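Local structure of superoxide dismutase [Ni] (1T6U) at residues S20-A23 with V24-M28; H75-V78 with N79-K83; S91-P94 with A95-Q98; Q106-K109 with I110-T114. The protein catalyses the dismutation of two superoxide ions to hydrogen peroxide and oxygen at a nickel centre, working as a hollow homohexamer. The protein carries 1 engineered substitution. All coordinates share one frame; numbering follows the deposited sequence.

Contact 1. Residues S20-A23 with V24-M28; sequences SVKA and VQEKM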
ATOM      1  N   SER A  20     -12.960  14.144  -6.208  1.00  8.34           N
ATOM      2  CA  SER A  20     -11.979  14.706  -5.289  1.00  8.83           C
ATOM      3  C   SER A  20     -10.817  15.326  -6.080  1.00 10.08           C
ATOM      4  O   SER A  20     -10.350  16.403  -5.708  1.00  8.21           O
ATOM      5  CB  SER A  20     -11.625  13.685  -4.180  1.00 12.65           C
ATOM      6  OG  SER A  20     -10.657  12.883  -4.716  1.00 23.53           O
ATOM      7  N   VAL A  21     -10.368  14.731  -7.194  1.00  7.84           N
ATOM      8  CA  VAL A  21      -9.350  15.363  -8.008  1.00  7.90           C
ATOM      9  C   VAL A  21      -9.791  16.773  -8.439  1.00  8.56           C
ATOM     10  O   VAL A  21      -9.034  17.743  -8.301  1.00  8.35           O
ATOM     11  CB  VAL A  21      -9.014  14.470  -9.199  1.00  8.84           C
ATOM     12  CG1 VAL A  21      -8.147  15.154 -10.234  1.00  8.34           C
ATOM     13  CG2 VAL A  21      -8.253  13.220  -8.765  1.00  9.53           C
ATOM     14  N   LYS A  22     -10.995  16.893  -8.997  1.00  8.41           N
ATOM     15  CA  LYS A  22     -11.458  18.193  -9.448  1.00  7.59           C
ATOM     16  C   LYS A  22     -11.557  19.201  -8.314  1.00  7.78           C
ATOM     17  O   LYS A  22     -11.202  20.373  -8.444  1.00  9.16           O
ATOM     18  CB  LYS A  22     -12.842  18.070 -10.104  1.00 10.00           C
ATOM     19  CG  LYS A  22     -13.291  19.383 -10.707  1.00 11.53           C
ATOM     20  CD  LYS A  22     -14.675  19.311 -11.371  1.00 14.01           C
ATOM     21  CE  LYS A  22     -15.015  20.713 -11.845  1.00 21.77           C
ATOM     22  NZ  LYS A  22     -16.444  20.953 -12.185  1.00 27.89           N
ATOM     23  N   ALA A  23     -12.041  18.713  -7.181  1.00  8.27           N
ATOM     24  CA  ALA A  23     -12.149  19.561  -5.998  1.00  9.18           C
ATOM     25  C   ALA A  23     -10.779  20.063  -5.545  1.00  8.97           C
ATOM     26  O   ALA A  23     -10.635  21.244  -5.193  1.00 10.29           O
ATOM     27  CB  ALA A  23     -12.842  18.851  -4.853  1.00 10.38           C
ATOM     28  N   VAL A  24      -9.790  19.209  -5.541  1.00  7.83           N
ATOM     29  CA  VAL A  24      -8.422  19.604  -5.221  1.00  7.62           C
ATOM     30  C   VAL A  24      -7.918  20.654  -6.188  1.00  8.11           C
ATOM     31  O   VAL A  24      -7.342  21.669  -5.769  1.00  9.14           O
ATOM     32  CB  VAL A  24      -7.501  18.374  -5.153  1.00  8.73           C
ATOM     33  CG1 VAL A  24      -6.047  18.800  -4.991  1.00  9.20           C
ATOM     34  CG2 VAL A  24      -7.888  17.489  -3.977  1.00 10.15           C
ATOM     35  N   GLN A  25      -8.140  20.458  -7.477  1.00  8.07           N
ATOM     36  CA  GLN A  25      -7.746  21.452  -8.469  1.00  8.28           C
ATOM     37  C   GLN A  25      -8.420  22.798  -8.178  1.00  8.80           C
ATOM     38  O   GLN A  25      -7.732  23.823  -8.211  1.00 10.87           O
ATOM     39  CB  GLN A  25      -8.053  20.965  -9.889  1.00  8.84           C
ATOM     40  CG  GLN A  25      -7.257  19.737 -10.277  1.00  7.98           C
ATOM     41  CD  GLN A  25      -7.695  19.086 -11.572  1.00  9.25           C
ATOM     42  OE1 GLN A  25      -8.896  18.965 -11.847  1.00  8.68           O
ATOM     43  NE2 GLN A  25      -6.710  18.611 -12.342  1.00  9.29           N
ATOM     44  N   GLU A  26      -9.726  22.815  -7.881  1.00  9.28           N
ATOM     45  CA  GLU A  26     -10.384  24.090  -7.558  1.00 11.76           C
ATOM     46  C   GLU A  26      -9.732  24.771  -6.361  1.00 12.56           C
ATOM     47  O   GLU A  26      -9.467  25.989  -6.294  1.00 12.68           O
ATOM     48  CB  GLU A  26     -11.870  23.835  -7.336  1.00 13.30           C
ATOM     49  CG  GLU A  26     -12.634  23.354  -8.539  1.00 15.62           C
ATOM     50  CD  GLU A  26     -13.979  22.719  -8.293  1.00 21.53           C
ATOM     51  OE1 GLU A  26     -14.811  22.638  -9.223  1.00 25.01           O
ATOM     52  OE2 GLU A  26     -14.282  22.256  -7.179  1.00 26.69           O
ATOM     53  N   LYS A  27      -9.448  23.977  -5.331  1.00 10.68           N
ATOM     54  CA  LYS A  27      -8.847  24.559  -4.135  1.00 11.78           C
ATOM     55  C   LYS A  27      -7.448  25.096  -4.369  1.00 11.22           C
ATOM     56  O   LYS A  27      -7.024  26.051  -3.740  1.00 12.70           O
ATOM     57  CB  LYS A  27      -8.805  23.490  -3.025  1.00 13.17           C
ATOM     58  CG  LYS A  27     -10.220  23.181  -2.536  1.00 18.69           C
ATOM     59  CD  LYS A  27     -10.312  22.158  -1.466  1.00 24.54           C
ATOM     60  CE  LYS A  27     -11.682  22.053  -0.837  1.00 23.83           C
ATOM     61  NZ  LYS A  27     -12.339  23.312  -0.417  1.00 34.47           N
ATOM     62  N   MET A  28      -6.711  24.490  -5.264  1.00 10.94           N
ATOM     63  CA  MET A  28      -5.383  24.989  -5.597  1.00 10.75           C
ATOM     64  C   MET A  28      -5.473  26.390  -6.139  1.00 12.28           C
ATOM     65  O   MET A  28      -4.573  27.161  -5.989  1.00 15.24           O
ATOM     66  CB  MET A  28      -4.655  24.062  -6.598  1.00 10.74           C
ATOM     67  CG  MET A  28      -4.363  22.688  -5.990  1.00 10.37           C
ATOM     68  SD  MET A  28      -3.450  21.558  -7.059  1.00 12.43           S
ATOM     69  CE  MET A  28      -1.779  22.158  -6.798  1.00 16.21           C
TER
HETATM   70  O   HOH W   1     -17.862  21.033  -9.364  1.00 48.43           O
HETATM   71  O   HOH W   2     -13.489  22.695  -4.211  1.00 26.88           O
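V21 and Q25 run alongside each other, one turn apart on the buried flank of helix 12-30, with V21 CG1 4.2 Å from Q25 CD and both side chains packed on A88 of helix 74-89. The tight approaches here are to backbone oxygens. Q25 CG sits 3.3 Å from V21 O, while its amide leaves the turn: NE2 donates to T96 OG1 and S91 O, on and just before helix 94-115. On another flank V24 CG2 is pressed to 3.2 Å from S20 O, and S20 and A23 pack on C6, and V24 on L4, of a second subunit, whose C6 is a nickel ligand. Four i to i+4 backbone bonds run beneath, from V24 N to S20 O at 2.9 Å through K27 N to A23 O. The loose side belongs to K22 and E26. With CG anti to the backbone N (chi1 -174°) and the chain extended, K22 passes across the E26 carboxylate, and its CE comes 3.3 Å from E26 OE1. The ammonium overshoots, making only a long salt bridge of 3.8 Å from NZ to E26 OE1; NZ also donates to Q98 OE1. One water accepts from K22 NZ and donates weakly to E26 OE1; a second donates to E26 OE2. Replacing K22 by an alanine would probably leave E26 without its nearby positive charge and Q98 OE1 without this donor. Charge pairing here is therefore probably weakened by water and shared with a neighbouring helix, so the backbone bonds and buried packing probably contribute more to holding this turn.

Contact 2. Residues H75-V78 with N79-K83; sequences HQLV and NDTLK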
ATOM      1  N   HIS A  75     -13.691  -0.034 -25.568  1.00 15.56           N
ATOM      2  CA  HIS A  75     -12.251  -0.139 -25.344  1.00 13.71           C
ATOM      3  C   HIS A  75     -11.539   1.200 -25.425  1.00 14.29           C
ATOM      4  O   HIS A  75     -10.754   1.542 -24.542  1.00 13.08           O
ATOM      5  CB  HIS A  75     -11.609  -1.093 -26.373  1.00 14.67           C
ATOM      6  CG  HIS A  75     -11.849  -2.537 -26.165  1.00 11.22           C
ATOM      7  ND1 HIS A  75     -11.986  -3.116 -24.930  1.00 15.35           N
ATOM      8  CD2 HIS A  75     -11.953  -3.552 -27.047  1.00 14.21           C
ATOM      9  CE1 HIS A  75     -12.175  -4.438 -25.075  1.00 16.60           C
ATOM     10  NE2 HIS A  75     -12.161  -4.716 -26.368  1.00 16.18           N
ATOM     11  N   GLN A  76     -11.784   1.944 -26.503  1.00 13.39           N
ATOM     12  CA  GLN A  76     -11.158   3.259 -26.695  1.00 13.43           C
ATOM     13  C   GLN A  76     -11.656   4.254 -25.676  1.00 13.21           C
ATOM     14  O   GLN A  76     -10.862   5.119 -25.238  1.00 13.60           O
ATOM     15  CB  GLN A  76     -11.386   3.799 -28.102  1.00 13.77           C
ATOM     16  CG  GLN A  76     -10.571   5.044 -28.395  1.00 16.10           C
ATOM     17  CD  GLN A  76      -9.088   4.809 -28.447  1.00 14.84           C
ATOM     18  OE1 GLN A  76      -8.598   3.912 -29.134  1.00 17.23           O
ATOM     19  NE2 GLN A  76      -8.320   5.610 -27.710  1.00 18.55           N
ATOM     20  N   LEU A  77     -12.910   4.157 -25.285  1.00 13.53           N
ATOM     21  CA  LEU A  77     -13.420   5.026 -24.243  1.00 11.55           C
ATOM     22  C   LEU A  77     -12.660   4.810 -22.940  1.00 12.02           C
ATOM     23  O   LEU A  77     -12.257   5.789 -22.293  1.00 13.59           O
ATOM     24  CB  LEU A  77     -14.907   4.788 -24.057  1.00 13.64           C
ATOM     25  CG  LEU A  77     -15.542   5.472 -22.832  1.00 13.19           C
ATOM     26  CD1 LEU A  77     -15.423   6.973 -22.978  1.00 19.05           C
ATOM     27  CD2 LEU A  77     -16.982   4.984 -22.745  1.00 14.27           C
ATOM     28  N   VAL A  78     -12.452   3.559 -22.543  1.00 11.72           N
ATOM     29  CA  VAL A  78     -11.737   3.337 -21.272  1.00 11.44           C
ATOM     30  C   VAL A  78     -10.304   3.866 -21.388  1.00 11.87           C
ATOM     31  O   VAL A  78      -9.792   4.503 -20.469  1.00 10.46           O
ATOM     32  CB  VAL A  78     -11.783   1.861 -20.892  1.00 11.04           C
ATOM     33  CG1 VAL A  78     -10.860   1.567 -19.720  1.00 10.86           C
ATOM     34  CG2 VAL A  78     -13.224   1.426 -20.564  1.00 12.39           C
ATOM     35  N   ASN A  79      -9.669   3.620 -22.545  1.00 11.44           N
ATOM     36  CA  ASN A  79      -8.295   4.113 -22.744  1.00 11.48           C
ATOM     37  C   ASN A  79      -8.231   5.634 -22.643  1.00 10.57           C
ATOM     38  O   ASN A  79      -7.345   6.147 -21.972  1.00 11.22           O
ATOM     39  CB  ASN A  79      -7.679   3.657 -24.061  1.00 12.45           C
ATOM     40  CG  ASN A  79      -6.164   3.763 -24.076  1.00 11.70           C
ATOM     41  OD1 ASN A  79      -5.611   4.781 -24.547  1.00 12.00           O
ATOM     42  ND2 ASN A  79      -5.509   2.724 -23.585  1.00 13.80           N
ATOM     43  N   ASP A  80      -9.173   6.317 -23.293  1.00 11.79           N
ATOM     44  CA  ASP A  80      -9.264   7.773 -23.220  1.00 11.87           C
ATOM     45  C   ASP A  80      -9.557   8.292 -21.799  1.00  9.89           C
ATOM     46  O   ASP A  80      -9.047   9.347 -21.412  1.00 10.49           O
ATOM     47  CB  ASP A  80     -10.368   8.273 -24.154  1.00 12.79           C
ATOM     48  CG  ASP A  80     -10.034   8.095 -25.616  1.00 15.26           C
ATOM     49  OD1 ASP A  80      -8.880   7.748 -25.924  1.00 19.82           O
ATOM     50  OD2 ASP A  80     -10.887   8.285 -26.497  1.00 17.63           O
ATOM     51  N   THR A  81     -10.360   7.538 -21.075  1.00 10.52           N
ATOM     52  CA  THR A  81     -10.622   7.919 -19.692  1.00 10.09           C
ATOM     53  C   THR A  81      -9.352   7.873 -18.870  1.00 10.27           C
ATOM     54  O   THR A  81      -9.053   8.773 -18.076  1.00 11.01           O
ATOM     55  CB  THR A  81     -11.647   6.949 -19.089  1.00  9.81           C
ATOM     56  OG1 THR A  81     -12.872   6.963 -19.859  1.00 12.01           O
ATOM     57  CG2 THR A  81     -12.040   7.344 -17.677  1.00 10.87           C
ATOM     58  N   LEU A  82      -8.580   6.806 -19.028  1.00 11.45           N
ATOM     59  CA  LEU A  82      -7.349   6.656 -18.259  1.00 10.21           C
ATOM     60  C   LEU A  82      -6.365   7.744 -18.630  1.00 11.49           C
ATOM     61  O   LEU A  82      -5.734   8.306 -17.748  1.00  9.63           O
ATOM     62  CB  LEU A  82      -6.753   5.258 -18.451  1.00  9.30           C
ATOM     63  CG  LEU A  82      -7.626   4.146 -17.858  1.00 10.36           C
ATOM     64  CD1 LEU A  82      -7.076   2.765 -18.191  1.00 12.78           C
ATOM     65  CD2 LEU A  82      -7.789   4.218 -16.344  1.00 13.03           C
ATOM     66  N   LYS A  83      -6.283   8.045 -19.923  1.00 11.63           N
ATOM     67  CA  LYS A  83      -5.437   9.139 -20.370  1.00  9.59           C
ATOM     68  C   LYS A  83      -5.901  10.479 -19.809  1.00 10.91           C
ATOM     69  O   LYS A  83      -5.069  11.381 -19.516  1.00 11.80           O
ATOM     70  CB  LYS A  83      -5.365   9.119 -21.914  1.00 11.15           C
ATOM     71  CG  LYS A  83      -4.458   8.012 -22.439  1.00 13.23           C
ATOM     72  CD  LYS A  83      -4.496   7.957 -23.972  1.00 12.71           C
ATOM     73  CE  LYS A  83      -3.303   7.199 -24.522  1.00 12.88           C
ATOM     74  NZ  LYS A  83      -3.204   5.807 -24.003  1.00 13.08           N
TER
HETATM   75  O   HOH W   3      -5.526   6.230 -26.981  1.00 17.45           O
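Q76 reaches over D80 one turn ahead, an i to i+4 amide-carboxylate pair on helix 74-89 of the four-helix bundle. From CB the Q76 chain sets out with CG anti to the backbone N (chi1 -171°), then bends at chi2 and turns along the helix. CG lies 3.8 Å from D80 OD2, CD comes next to D80 OD1, and at the tip NE2 donates to D80 OD1 at 2.8 Å. The bond lies within the glutamine's amide plane but comes down on the carboxylate from above, the two planes being 48° apart. NE2 gives a second bond to a water that in turn donates to N79 OD1, and OE1 takes one from H75 NE2 of a neighbouring subunit, so both ends of the amide are held. N79 OD1 also accepts from K83 NZ at 2.7 Å, while N79 ND2 and K83 NZ donate to backbone carbonyls of that same subunit. The polar flank thus belongs to a subunit interface. The apolar flank, where V78 CG1 stands 4.3 Å from L82 CD1, also touches W59 and S60 of that subunit, and within the chain packs on V55 of helix 34-62. L77 and T81 turn to helix 94-115, meeting Y103. T81 keeps its hydroxyl inside its own helix: chi1 of -58° swings OG1 back over the preceding turn. L77 O is consequently gripped twice, by T81 N at 2.9 Å and by T81 OG1, which approaches from above the carbonyl plane at 2.8 Å.

Contact 3. Residues S91-P94 with A95-Q98; sequences SKDP and ATGQ
D93 receives three hydrogen bonds from the first turn of helix 94-115, one on its carboxylate from A95 and two on its carbonyl from T96. The carboxylate makes the capping bond: D93 OD1 accepts from A95 N at 3.0 Å, the N-H meeting it from well above the carboxylate plane, and A95 CB rests 3.5 Å from the same OD1. D93 O takes two donors from T96, the backbone N at 2.9 Å and OG1 at 2.7 Å. The hydroxyl arrives almost in line with the C=O bond, whereas the N-H comes from above the carbonyl plane. T96 chi1 of 63° puts OG1 between its own N and carbonyl carbon, facing D93. Among purely backbone bonds, Q98 N reaches P94 O at 2.8 Å. Van der Waals contact is lighter: S91 CB lies 3.4 Å from T96 OG1, and P94 packs on K22, Q25 and E26 of helix 12-30. Just upstream, S91 OG accepts from D93 N at 2.9 Å, an ST turn. The turn leads through K92 to D93, an aspartate N-cap of the usual kind, in which an acidic side chain closes the first turn of a helix, here helix 94-115.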
ATOM      1  N   SER A  91      -2.087  18.408 -14.129  1.00  9.81           N
ATOM      2  CA  SER A  91      -2.704  19.703 -14.188  1.00  9.77           C
ATOM      3  C   SER A  91      -3.342  20.157 -12.885  1.00  9.27           C
ATOM      4  O   SER A  91      -3.855  19.387 -12.112  1.00 11.28           O
ATOM      5  CB  SER A  91      -3.782  19.730 -15.289  1.00 10.45           C
ATOM      6  OG  SER A  91      -4.320  21.032 -15.471  1.00 12.28           O
ATOM      7  N   LYS A  92      -3.297  21.494 -12.706  1.00  9.53           N
ATOM      8  CA  LYS A  92      -4.020  22.203 -11.663  1.00  9.40           C
ATOM      9  C   LYS A  92      -5.408  22.643 -12.143  1.00 10.55           C
ATOM     10  O   LYS A  92      -6.228  23.080 -11.322  1.00 12.52           O
ATOM     11  CB  LYS A  92      -3.207  23.406 -11.183  1.00 11.87           C
ATOM     12  CG  LYS A  92      -1.904  23.012 -10.491  1.00 13.64           C
ATOM     13  CD  LYS A  92      -0.923  24.163 -10.304  1.00 20.94           C
ATOM     14  CE  LYS A  92      -1.516  25.395  -9.709  1.00 21.52           C
ATOM     15  NZ  LYS A  92      -0.600  26.556  -9.724  1.00 20.65           N
ATOM     16  N   ASP A  93      -5.681  22.552 -13.434  1.00 10.78           N
ATOM     17  CA  ASP A  93      -6.897  23.107 -14.026  1.00 11.41           C
ATOM     18  C   ASP A  93      -8.081  22.214 -13.735  1.00 10.37           C
ATOM     19  O   ASP A  93      -8.020  21.101 -14.275  1.00 10.43           O
ATOM     20  CB  ASP A  93      -6.664  23.256 -15.517  1.00 12.54           C
ATOM     21  CG  ASP A  93      -7.864  23.753 -16.284  1.00 13.86           C
ATOM     22  OD1 ASP A  93      -8.828  24.205 -15.635  1.00 13.27           O
ATOM     23  OD2 ASP A  93      -7.830  23.662 -17.539  1.00 16.03           O
ATOM     24  N   PRO A  94      -9.092  22.636 -12.984  1.00  9.88           N
ATOM     25  CA  PRO A  94     -10.239  21.750 -12.745  1.00  9.61           C
ATOM     26  C   PRO A  94     -10.977  21.326 -14.026  1.00 11.00           C
ATOM     27  O   PRO A  94     -11.705  20.316 -13.946  1.00 10.89           O
ATOM     28  CB  PRO A  94     -11.154  22.569 -11.843  1.00 13.21           C
ATOM     29  CG  PRO A  94     -10.534  23.901 -11.643  1.00 13.50           C
ATOM     30  CD  PRO A  94      -9.241  23.926 -12.331  1.00 10.46           C
ATOM     31  N   ALA A  95     -10.806  21.991 -15.162  1.00 10.92           N
ATOM     32  CA  ALA A  95     -11.394  21.499 -16.380  1.00 11.71           C
ATOM     33  C   ALA A  95     -10.832  20.139 -16.774  1.00 11.10           C
ATOM     34  O   ALA A  95     -11.493  19.367 -17.453  1.00 11.56           O
ATOM     35  CB  ALA A  95     -11.258  22.476 -17.537  1.00 13.58           C
ATOM     36  N   THR A  96      -9.623  19.828 -16.376  1.00 10.04           N
ATOM     37  CA  THR A  96      -9.016  18.523 -16.659  1.00 11.49           C
ATOM     38  C   THR A  96      -9.688  17.481 -15.768  1.00  9.33           C
ATOM     39  O   THR A  96     -10.018  16.393 -16.245  1.00 10.58           O
ATOM     40  CB  THR A  96      -7.492  18.453 -16.518  1.00 10.94           C
ATOM     41  OG1 THR A  96      -7.047  18.715 -15.176  1.00 10.48           O
ATOM     42  CG2 THR A  96      -6.843  19.487 -17.426  1.00 13.44           C
ATOM     43  N   GLY A  97      -9.896  17.803 -14.495  1.00 10.24           N
ATOM     44  CA  GLY A  97     -10.684  16.875 -13.691  1.00  9.18           C
ATOM     45  C   GLY A  97     -12.093  16.709 -14.245  1.00  9.20           C
ATOM     46  O   GLY A  97     -12.638  15.594 -14.192  1.00  9.52           O
ATOM     47  N   GLN A  98     -12.691  17.777 -14.762  1.00 10.23           N
ATOM     48  CA  GLN A  98     -14.053  17.626 -15.270  1.00 11.25           C
ATOM     49  C   GLN A  98     -14.100  16.759 -16.516  1.00 11.50           C
ATOM     50  O   GLN A  98     -15.023  15.979 -16.760  1.00 10.92           O
ATOM     51  CB  GLN A  98     -14.616  19.018 -15.542  1.00 10.76           C
ATOM     52  CG  GLN A  98     -16.050  18.937 -16.068  1.00 12.42           C
ATOM     53  CD  GLN A  98     -16.970  18.311 -15.047  1.00 12.31           C
ATOM     54  OE1 GLN A  98     -16.952  18.778 -13.888  1.00 15.80           O
ATOM     55  NE2 GLN A  98     -17.759  17.305 -15.432  1.00 14.40           N
TER

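Contact 4. Residues Q106-K109 with I110-T114; sequences QIDK and IFWET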
ATOM      1  N   GLN A 106     -19.678   8.699 -19.307  1.00 11.57           N
ATOM      2  CA  GLN A 106     -19.960   7.830 -20.452  1.00 12.24           C
ATOM      3  C   GLN A 106     -19.805   6.348 -20.086  1.00 11.69           C
ATOM      4  O   GLN A 106     -20.655   5.570 -20.502  1.00 12.95           O
ATOM      5  CB  GLN A 106     -19.079   8.201 -21.641  1.00 12.63           C
ATOM      6  CG  GLN A 106     -19.195   9.628 -22.110  1.00 14.95           C
ATOM      7  CD  GLN A 106     -18.342   9.959 -23.322  1.00 23.67           C
ATOM      8  OE1 GLN A 106     -18.208   9.119 -24.225  1.00 36.35           O
ATOM      9  NE2 GLN A 106     -17.746  11.135 -23.425  1.00 43.16           N
ATOM     10  N   ILE A 107     -18.781   5.963 -19.360  1.00 10.73           N
ATOM     11  CA  ILE A 107     -18.642   4.593 -18.925  1.00 11.06           C
ATOM     12  C   ILE A 107     -19.800   4.231 -18.008  1.00 10.18           C
ATOM     13  O   ILE A 107     -20.359   3.127 -18.116  1.00 12.11           O
ATOM     14  CB  ILE A 107     -17.291   4.302 -18.230  1.00  9.42           C
ATOM     15  CG1 ILE A 107     -16.049   4.513 -19.103  1.00 11.05           C
ATOM     16  CG2 ILE A 107     -17.323   2.880 -17.667  1.00 13.07           C
ATOM     17  CD1 ILE A 107     -14.736   4.442 -18.364  1.00 10.31           C
ATOM     18  N   ASP A 108     -20.208   5.112 -17.131  1.00  9.99           N
ATOM     19  CA  ASP A 108     -21.310   4.838 -16.204  1.00 10.77           C
ATOM     20  C   ASP A 108     -22.596   4.600 -16.967  1.00 10.46           C
ATOM     21  O   ASP A 108     -23.366   3.702 -16.655  1.00 11.09           O
ATOM     22  CB  ASP A 108     -21.425   5.995 -15.211  1.00 11.73           C
ATOM     23  CG  ASP A 108     -22.546   5.833 -14.221  1.00 13.20           C
ATOM     24  OD1 ASP A 108     -22.272   5.256 -13.163  1.00 17.38           O
ATOM     25  OD2 ASP A 108     -23.655   6.292 -14.586  1.00 19.28           O
ATOM     26  N   LYS A 109     -22.827   5.359 -18.021  1.00 11.94           N
ATOM     27  CA  LYS A 109     -24.055   5.198 -18.797  1.00 13.65           C
ATOM     28  C   LYS A 109     -24.120   3.785 -19.397  1.00 14.68           C
ATOM     29  O   LYS A 109     -25.128   3.081 -19.349  1.00 13.86           O
ATOM     30  CB  LYS A 109     -24.140   6.269 -19.869  1.00 16.97           C
ATOM     31  CG  LYS A 109     -25.397   6.155 -20.755  1.00 18.91           C
ATOM     32  CD  LYS A 109     -25.384   7.187 -21.902  1.00 22.66           C
ATOM     33  CE  LYS A 109     -26.563   7.052 -22.852  1.00 30.71           C
ATOM     34  NZ  LYS A 109     -26.523   7.972 -24.055  1.00 48.36           N
ATOM     35  N   ILE A 110     -23.022   3.324 -19.975  1.00 13.95           N
ATOM     36  CA  ILE A 110     -22.911   1.957 -20.546  1.00 12.63           C
ATOM     37  C   ILE A 110     -23.049   0.892 -19.464  1.00 11.43           C
ATOM     38  O   ILE A 110     -23.829  -0.059 -19.565  1.00 12.71           O
ATOM     39  CB  ILE A 110     -21.605   1.863 -21.349  1.00 12.02           C
ATOM     40  CG1 ILE A 110     -21.629   2.811 -22.577  1.00 14.37           C
ATOM     41  CG2 ILE A 110     -21.254   0.455 -21.752  1.00 12.19           C
ATOM     42  CD1 ILE A 110     -20.336   2.834 -23.350  1.00 14.41           C
ATOM     43  N   PHE A 111     -22.284   1.079 -18.361  1.00 11.69           N
ATOM     44  CA  PHE A 111     -22.389   0.178 -17.219  1.00 11.10           C
ATOM     45  C   PHE A 111     -23.848  -0.100 -16.856  1.00 12.25           C
ATOM     46  O   PHE A 111     -24.325  -1.238 -16.777  1.00 11.95           O
ATOM     47  CB  PHE A 111     -21.582   0.745 -16.055  1.00 10.58           C
ATOM     48  CG  PHE A 111     -21.672  -0.134 -14.815  1.00  9.53           C
ATOM     49  CD1 PHE A 111     -20.815  -1.193 -14.629  1.00 11.11           C
ATOM     50  CD2 PHE A 111     -22.646   0.068 -13.836  1.00  9.82           C
ATOM     51  CE1 PHE A 111     -20.914  -2.002 -13.498  1.00 11.76           C
ATOM     52  CE2 PHE A 111     -22.725  -0.711 -12.696  1.00 10.41           C
ATOM     53  CZ  PHE A 111     -21.866  -1.783 -12.530  1.00 11.62           C
ATOM     54  N   TRP A 112     -24.600   0.969 -16.587  1.00 11.26           N
ATOM     55  CA  TRP A 112     -25.996   0.756 -16.114  1.00 13.00           C
ATOM     56  C   TRP A 112     -26.843   0.186 -17.228  1.00 13.55           C
ATOM     57  O   TRP A 112     -27.742  -0.590 -16.907  1.00 13.30           O
ATOM     58  CB  TRP A 112     -26.572   2.021 -15.454  1.00 12.13           C
ATOM     59  CG  TRP A 112     -25.862   2.246 -14.139  1.00 12.26           C
ATOM     60  CD1 TRP A 112     -24.933   3.235 -13.841  1.00 13.17           C
ATOM     61  CD2 TRP A 112     -26.026   1.452 -12.975  1.00 12.90           C
ATOM     62  NE1 TRP A 112     -24.528   3.074 -12.554  1.00 14.39           N
ATOM     63  CE2 TRP A 112     -25.177   2.002 -11.995  1.00 13.90           C
ATOM     64  CE3 TRP A 112     -26.798   0.336 -12.648  1.00 15.57           C
ATOM     65  CZ2 TRP A 112     -25.077   1.470 -10.702  1.00 16.72           C
ATOM     66  CZ3 TRP A 112     -26.695  -0.176 -11.380  1.00 17.67           C
ATOM     67  CH2 TRP A 112     -25.847   0.385 -10.418  1.00 16.10           C
ATOM     68  N   GLU A 113     -26.602   0.492 -18.483  1.00 13.26           N
ATOM     69  CA  GLU A 113     -27.366  -0.223 -19.543  1.00 13.51           C
ATOM     70  C   GLU A 113     -27.133  -1.728 -19.465  1.00 12.00           C
ATOM     71  O   GLU A 113     -28.013  -2.579 -19.553  1.00 15.60           O
ATOM     72  CB  GLU A 113     -26.973   0.297 -20.926  1.00 16.65           C
ATOM     73  CG  GLU A 113     -27.509   1.682 -21.168  1.00 17.91           C
ATOM     74  CD  GLU A 113     -27.176   2.315 -22.506  1.00 21.46           C
ATOM     75  OE1 GLU A 113     -26.561   1.660 -23.367  1.00 23.36           O
ATOM     76  OE2 GLU A 113     -27.552   3.493 -22.718  1.00 22.04           O
ATOM     77  N   THR A 114     -25.847  -2.096 -19.253  1.00 13.44           N
ATOM     78  CA  THR A 114     -25.547  -3.531 -19.156  1.00 13.53           C
ATOM     79  C   THR A 114     -26.107  -4.203 -17.889  1.00 13.73           C
ATOM     80  O   THR A 114     -26.168  -5.435 -17.867  1.00 18.87           O
ATOM     81  CB  THR A 114     -24.038  -3.836 -19.256  1.00 13.23           C
ATOM     82  OG1 THR A 114     -23.385  -3.362 -18.069  1.00 13.83           O
ATOM     83  CG2 THR A 114     -23.401  -3.142 -20.435  1.00 16.88           C
TER
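D108 sets its carboxylate against the pyrrole edge of the W112 indole, an i to i+4 pairing near the end of helix 94-115 in the four-helix bundle. OD1 lies 3.2 Å from W112 NE1, but the N-H...O angle of 126° makes this a weak, bent hydrogen bond. OD2 stands 3.4 Å from W112 CD1, so both oxygens line the same edge, with carboxylate and ring planes 61° apart. D108 CG is anti to the backbone N (chi1 179°), which sends the acid forward along the helix to meet the indole. An alanine in place of D108 would probably leave W112 NE1 without this acceptor and the indole freer to turn. F111 points its ring edge at one face of the indole, CD2 sitting 3.6 Å above the ring plane, over its centre. F111 also meets the Y62 ring and, with D108, packs on P11; W112 packs on D10, in the N-terminal region that follows the nickel ligands H1, C2 and C6. On another flank K109 NZ stays 4.8 Å from E113 OE2, no ion pair, and E113 OE1 is hydrogen-bonded to Y71 OH. T114 OG1, also bonded to Y62 OH, donates back to F111 O at 2.7 Å.

In the fold
Contacts 1 and 3 are neighbours, their centres 8 Å apart: two side-chain hydrogen bonds, of 2.8 Å (K22 NZ to Q98 OE1) and 2.9 Å (Q25 NE2 to T96 OG1), join them. Contact 4 lies further along helix 94-115, its centre about 23 Å from that of contact 3, and touches contact 2 where T81 OG1 approaches I107 CD1 at 3.5 Å. Contacts 1 and 2 lie on opposite sides of the chain's centre, their own centres about 22 Å apart. The S20 side chain lies about 5 Å from a nickel ion, beside C6 of a second subunit; the F111 side chain lies about 9 Å from that of H1 and about 11 Å from a nickel ion.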